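Local coordinates for protein beta-lactamase (Sebaldella termitidis, PDB 6N1N) that probably hydrolyses beta-lactam antibiotics to substituted beta-amino acids, as a class D serine beta-lactamase, at residues 58-70 / 163-175. Sequence-based numbering, arbitrary orientation. Where two conformers were deposited one is given.
Sequences SLIFLEEEVVKDE and MLSEKTYKIVKDI
E63, in the last turn of helix 56-63, presents one carboxylate oxygen to the start of helix 166-175. The backbone N-H of S165 points almost perfectly straight (178°) at E63 OE1, on the syn side and somewhat out of the carboxylate plane; S165 N to E63 OE1 is 2.9 Å. The hydroxyl of T168 gives a second bond, T168 OG1 to E63 OE1 2.8 Å, arriving nearly along the C-O axis. With CG anti to the backbone N (chi1 -166°) and a bend at chi2, the E63 chain reaches across L164, whose CD2 lies 3.8 Å from E63 CG. S165 is the N-cap of its helix, so the carboxylate sits at the positive end of the helix dipole, which would probably favour its ionised form.

Beneath this polar grip the helices, 141° apart in direction, pack through aliphatic carbons. L59 CD2 meets V172 CG2 at 3.6 Å, the two side chains crossing at about a right angle, while L62 CD1 touches both I171 CG2 and V172 CG2. Beyond the Schellman motif at E65 the chain turns back, and E70 lays its CB and OE1 against I171, E70 OE1 to I171 CG1 3.5 Å; E70 OE2 is paired with R93, which also binds D174. At the margin one water bridges K167 NZ and D69 OD2, which lie 4.6 Å apart, beyond a salt bridge; D69 OD1 is held by N71 N.

S58 OG bonds Y104 and the backbone O of the carboxylated lysine at position 54. The pair belongs to the helical part of the class D beta-lactamase fold, helix 56-63 following the predicted nucleophile S51. Helix 147-159 covers L59, helix 113-122 flanks E63, helix 92-98 packs on L62 and I175, and K173 O receives R187 from sheet strand 184-195.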
loop_
_atom_site.group_PDB
_atom_site.type_symbol
_atom_site.label_atom_id
_atom_site.label_comp_id
_atom_site.label_asym_id
_atom_site.label_seq_id
_atom_site.Cartn_x
_atom_site.Cartn_y
_atom_site.Cartn_z
ATOM N N SER A 58 -4.861 2.273 8.986
ATOM C CA SER A 58 -4.245 1.992 10.281
ATOM C C SER A 58 -3.865 3.285 11.002
ATOM O O SER A 58 -4.039 3.393 12.223
ATOM C CB SER A 58 -3.022 1.085 10.108
ATOM O OG SER A 58 -3.393 -0.176 9.578
ATOM N N LEU A 59 -3.314 4.262 10.277
ATOM C CA LEU A 59 -3.068 5.570 10.894
ATOM C C LEU A 59 -4.360 6.153 11.435
ATOM O O LEU A 59 -4.401 6.680 12.556
ATOM C CB LEU A 59 -2.459 6.555 9.892
ATOM C CG LEU A 59 -1.080 6.252 9.291
ATOM C CD1 LEU A 59 -0.839 7.178 8.112
ATOM C CD2 LEU A 59 0.020 6.393 10.303
ATOM N N ILE A 60 -5.433 6.068 10.638
ATOM C CA ILE A 60 -6.692 6.686 11.025
ATOM C C ILE A 60 -7.276 5.973 12.239
ATOM O O ILE A 60 -7.750 6.618 13.175
ATOM C CB ILE A 60 -7.674 6.696 9.839
ATOM C CG1 ILE A 60 -7.172 7.634 8.727
ATOM C CG2 ILE A 60 -9.064 7.137 10.277
ATOM C CD1 ILE A 60 -7.923 7.521 7.408
ATOM N N PHE A 61 -7.261 4.632 12.242
ATOM C CA PHE A 61 -7.800 3.880 13.377
ATOM C C PHE A 61 -7.128 4.288 14.694
ATOM O O PHE A 61 -7.804 4.469 15.716
ATOM C CB PHE A 61 -7.623 2.373 13.157
ATOM C CG PHE A 61 -8.685 1.723 12.291
ATOM C CD1 PHE A 61 -9.474 2.454 11.423
ATOM C CD2 PHE A 61 -8.861 0.356 12.341
ATOM C CE1 PHE A 61 -10.417 1.840 10.637
ATOM C CE2 PHE A 61 -9.813 -0.267 11.567
ATOM C CZ PHE A 61 -10.595 0.477 10.721
ATOM N N LEU A 62 -5.801 4.430 14.700
ATOM C CA LEU A 62 -5.120 4.804 15.929
ATOM C C LEU A 62 -5.394 6.250 16.300
ATOM O O LEU A 62 -5.682 6.551 17.460
ATOM C CB LEU A 62 -3.619 4.551 15.795
ATOM C CG LEU A 62 -3.314 3.065 15.706
ATOM C CD1 LEU A 62 -1.954 2.863 15.100
ATOM C CD2 LEU A 62 -3.376 2.397 17.091
ATOM N N GLU A 63 -5.294 7.165 15.334
ATOM C CA GLU A 63 -5.486 8.579 15.667
ATOM C C GLU A 63 -6.899 8.847 16.177
ATOM O O GLU A 63 -7.097 9.670 17.094
ATOM C CB GLU A 63 -5.171 9.455 14.456
ATOM C CG GLU A 63 -5.001 10.954 14.793
ATOM C CD GLU A 63 -3.778 11.248 15.639
ATOM O OE1 GLU A 63 -2.893 10.376 15.726
ATOM O OE2 GLU A 63 -3.690 12.372 16.192
ATOM N N GLU A 64 -7.890 8.172 15.602
ATOM C CA GLU A 64 -9.287 8.314 15.986
ATOM C C GLU A 64 -9.692 7.418 17.154
ATOM O O GLU A 64 -10.869 7.417 17.533
ATOM C CB GLU A 64 -10.198 8.019 14.786
ATOM C CG GLU A 64 -10.132 9.075 13.704
ATOM C CD GLU A 64 -10.509 10.432 14.244
ATOM O OE1 GLU A 64 -11.604 10.545 14.817
ATOM O OE2 GLU A 64 -9.709 11.375 14.132
ATOM N N GLU A 65 -8.761 6.652 17.709
ATOM C CA GLU A 65 -8.989 5.825 18.894
ATOM C C GLU A 65 -9.975 4.686 18.644
ATOM O O GLU A 65 -10.593 4.174 19.580
ATOM C CB GLU A 65 -9.444 6.692 20.072
ATOM C CG GLU A 65 -8.385 7.713 20.419
ATOM C CD GLU A 65 -8.809 8.668 21.510
ATOM O OE1 GLU A 65 -9.308 8.194 22.542
ATOM O OE2 GLU A 65 -8.662 9.891 21.315
ATOM N N VAL A 66 -10.084 4.235 17.390
ATOM C CA VAL A 66 -10.846 3.025 17.105
ATOM C C VAL A 66 -10.320 1.873 17.944
ATOM O O VAL A 66 -11.099 1.081 18.504
ATOM C CB VAL A 66 -10.786 2.705 15.600
ATOM C CG1 VAL A 66 -11.427 1.351 15.286
ATOM C CG2 VAL A 66 -11.478 3.795 14.820
ATOM N N VAL A 67 -8.997 1.738 18.014
ATOM C CA VAL A 67 -8.317 0.854 18.951
ATOM C C VAL A 67 -7.309 1.711 19.697
ATOM O O VAL A 67 -6.862 2.750 19.194
ATOM C CB VAL A 67 -7.627 -0.353 18.283
ATOM C CG1 VAL A 67 -8.660 -1.335 17.771
ATOM C CG2 VAL A 67 -6.729 0.085 17.139
ATOM N N LYS A 68 -6.962 1.285 20.912
ATOM C CA LYS A 68 -6.048 2.060 21.741
ATOM C C LYS A 68 -4.611 1.902 21.272
ATOM O O LYS A 68 -3.828 2.860 21.321
ATOM C CB LYS A 68 -6.181 1.640 23.208
ATOM C CG LYS A 68 -5.272 2.401 24.160
ATOM C CD LYS A 68 -5.688 2.198 25.611
ATOM C CE LYS A 68 -4.783 2.963 26.560
ATOM N NZ LYS A 68 -3.383 2.467 26.502
ATOM N N ASP A 69 -4.260 0.712 20.808
ATOM C CA ASP A 69 -2.923 0.417 20.319
ATOM C C ASP A 69 -3.063 -0.795 19.409
ATOM O O ASP A 69 -4.180 -1.222 19.097
ATOM C CB ASP A 69 -1.936 0.195 21.470
ATOM C CG ASP A 69 -2.395 -0.867 22.447
ATOM O OD1 ASP A 69 -2.853 -1.932 21.985
ATOM O OD2 ASP A 69 -2.262 -0.653 23.684
ATOM N N GLU A 70 -1.928 -1.375 19.020
ATOM C CA GLU A 70 -1.919 -2.448 18.033
ATOM C C GLU A 70 -2.100 -3.815 18.661
ATOM O O GLU A 70 -2.065 -4.824 17.944
ATOM C CB GLU A 70 -0.622 -2.427 17.220
ATOM C CG GLU A 70 0.621 -3.060 17.860
ATOM C CD GLU A 70 1.355 -2.136 18.817
ATOM O OE1 GLU A 70 0.747 -1.154 19.316
ATOM O OE2 GLU A 70 2.552 -2.408 19.070
HETATM N N MSE A 163 -0.611 15.694 10.528
HETATM C CA MSE A 163 -0.915 16.008 11.917
HETATM C C MSE A 163 -1.496 14.778 12.621
HETATM O O MSE A 163 -2.711 14.623 12.763
HETATM C CB MSE A 163 -1.869 17.203 11.994
HETATM C CG MSE A 163 -1.279 18.484 11.393
HETATM SE SE MSE A 163 0.397 19.056 12.239
HETATM C CE MSE A 163 -0.253 19.160 14.076
ATOM N N LEU A 164 -0.594 13.895 13.041
ATOM C CA LEU A 164 -0.933 12.694 13.781
ATOM C C LEU A 164 -0.024 12.652 14.998
ATOM O O LEU A 164 1.044 13.254 15.002
ATOM C CB LEU A 164 -0.724 11.418 12.952
ATOM C CG LEU A 164 -1.339 11.431 11.561
ATOM C CD1 LEU A 164 -0.804 10.281 10.706
ATOM C CD2 LEU A 164 -2.854 11.375 11.652
ATOM N N SER A 165 -0.417 11.871 15.997
ATOM C CA SER A 165 0.377 11.783 17.210
ATOM C C SER A 165 1.628 10.916 17.029
ATOM O O SER A 165 1.724 10.067 16.139
ATOM C CB SER A 165 -0.459 11.207 18.351
ATOM O OG SER A 165 -0.673 9.821 18.138
ATOM N N GLU A 166 2.605 11.136 17.911
ATOM C CA GLU A 166 3.839 10.357 17.860
ATOM C C GLU A 166 3.566 8.863 17.985
ATOM O O GLU A 166 4.211 8.046 17.316
ATOM C CB GLU A 166 4.791 10.814 18.965
ATOM C CG GLU A 166 5.338 12.214 18.786
ATOM C CD GLU A 166 6.139 12.681 19.995
ATOM O OE1 GLU A 166 6.394 13.901 20.104
ATOM O OE2 GLU A 166 6.508 11.832 20.836
ATOM N N LYS A 167 2.618 8.492 18.839
ATOM C CA LYS A 167 2.286 7.081 19.048
ATOM C C LYS A 167 1.687 6.464 17.798
ATOM O O LYS A 167 1.997 5.326 17.447
ATOM C CB LYS A 167 1.327 6.968 20.236
ATOM C CG LYS A 167 0.645 5.605 20.443
ATOM C CD LYS A 167 -0.414 5.689 21.562
ATOM C CE LYS A 167 -1.158 4.371 21.803
ATOM N NZ LYS A 167 -0.329 3.336 22.497
ATOM N N THR A 168 0.821 7.193 17.104
ATOM C CA THR A 168 0.251 6.684 15.864
ATOM C C THR A 168 1.326 6.361 14.844
ATOM O O THR A 168 1.332 5.285 14.233
ATOM C CB THR A 168 -0.709 7.729 15.309
ATOM O OG1 THR A 168 -1.792 7.858 16.231
ATOM C CG2 THR A 168 -1.216 7.340 13.967
ATOM N N TYR A 169 2.229 7.315 14.614
ATOM C CA TYR A 169 3.324 7.063 13.686
ATOM C C TYR A 169 4.202 5.899 14.144
ATOM O O TYR A 169 4.620 5.065 13.324
ATOM C CB TYR A 169 4.184 8.316 13.563
ATOM C CG TYR A 169 3.673 9.398 12.660
ATOM C CD1 TYR A 169 3.543 9.186 11.298
ATOM C CD2 TYR A 169 3.392 10.673 13.170
ATOM C CE1 TYR A 169 3.101 10.186 10.462
ATOM C CE2 TYR A 169 2.951 11.703 12.334
ATOM C CZ TYR A 169 2.821 11.455 10.986
ATOM O OH TYR A 169 2.396 12.428 10.136
ATOM N N LYS A 170 4.535 5.843 15.434
ATOM C CA LYS A 170 5.465 4.825 15.910
ATOM C C LYS A 170 4.884 3.422 15.721
ATOM O O LYS A 170 5.578 2.506 15.252
ATOM C CB LYS A 170 5.815 5.067 17.386
ATOM C CG LYS A 170 6.669 3.966 18.061
ATOM C CD LYS A 170 7.258 4.477 19.387
ATOM C CE LYS A 170 7.705 3.364 20.333
ATOM N NZ LYS A 170 9.005 2.744 19.960
ATOM N N ILE A 171 3.611 3.249 16.057
ATOM C CA ILE A 171 2.963 1.951 15.912
ATOM C C ILE A 171 2.851 1.558 14.443
ATOM O O ILE A 171 3.158 0.424 14.069
ATOM C CB ILE A 171 1.582 1.969 16.596
ATOM C CG1 ILE A 171 1.733 1.975 18.121
ATOM C CG2 ILE A 171 0.771 0.795 16.120
ATOM C CD1 ILE A 171 0.465 2.373 18.859
ATOM N N VAL A 172 2.400 2.475 13.577
ATOM C CA VAL A 172 2.190 2.076 12.190
ATOM C C VAL A 172 3.518 1.781 11.502
ATOM O O VAL A 172 3.641 0.788 10.781
ATOM C CB VAL A 172 1.353 3.119 11.426
ATOM C CG1 VAL A 172 1.328 2.813 9.935
ATOM C CG2 VAL A 172 -0.084 3.153 11.964
ATOM N N LYS A 173 4.557 2.592 11.749
ATOM C CA LYS A 173 5.854 2.278 11.142
ATOM C C LYS A 173 6.357 0.906 11.564
ATOM O O LYS A 173 7.028 0.214 10.780
ATOM C CB LYS A 173 6.889 3.366 11.482
ATOM C CG LYS A 173 6.755 4.624 10.606
ATOM C CD LYS A 173 7.721 5.722 11.001
ATOM C CE LYS A 173 7.747 6.814 9.980
ATOM N NZ LYS A 173 8.693 7.916 10.320
ATOM N N ASP A 174 6.017 0.466 12.779
ATOM C CA ASP A 174 6.468 -0.842 13.236
ATOM C C ASP A 174 5.641 -1.960 12.600
ATOM O O ASP A 174 6.198 -2.935 12.075
ATOM C CB ASP A 174 6.413 -0.911 14.759
ATOM C CG ASP A 174 6.982 -2.204 15.301
ATOM O OD1 ASP A 174 8.199 -2.438 15.144
ATOM O OD2 ASP A 174 6.212 -2.967 15.902
ATOM N N ILE A 175 4.311 -1.841 12.610
ATOM C CA ILE A 175 3.527 -2.951 12.075
ATOM C C ILE A 175 3.732 -3.097 10.574
ATOM O O ILE A 175 3.510 -4.187 10.023
ATOM C CB ILE A 175 2.027 -2.842 12.420
ATOM C CG1 ILE A 175 1.286 -1.785 11.610
ATOM C CG2 ILE A 175 1.859 -2.643 13.915
ATOM C CD1 ILE A 175 -0.237 -1.706 11.955
HETATM O O HOH W 1 -1.277 1.712 24.603
#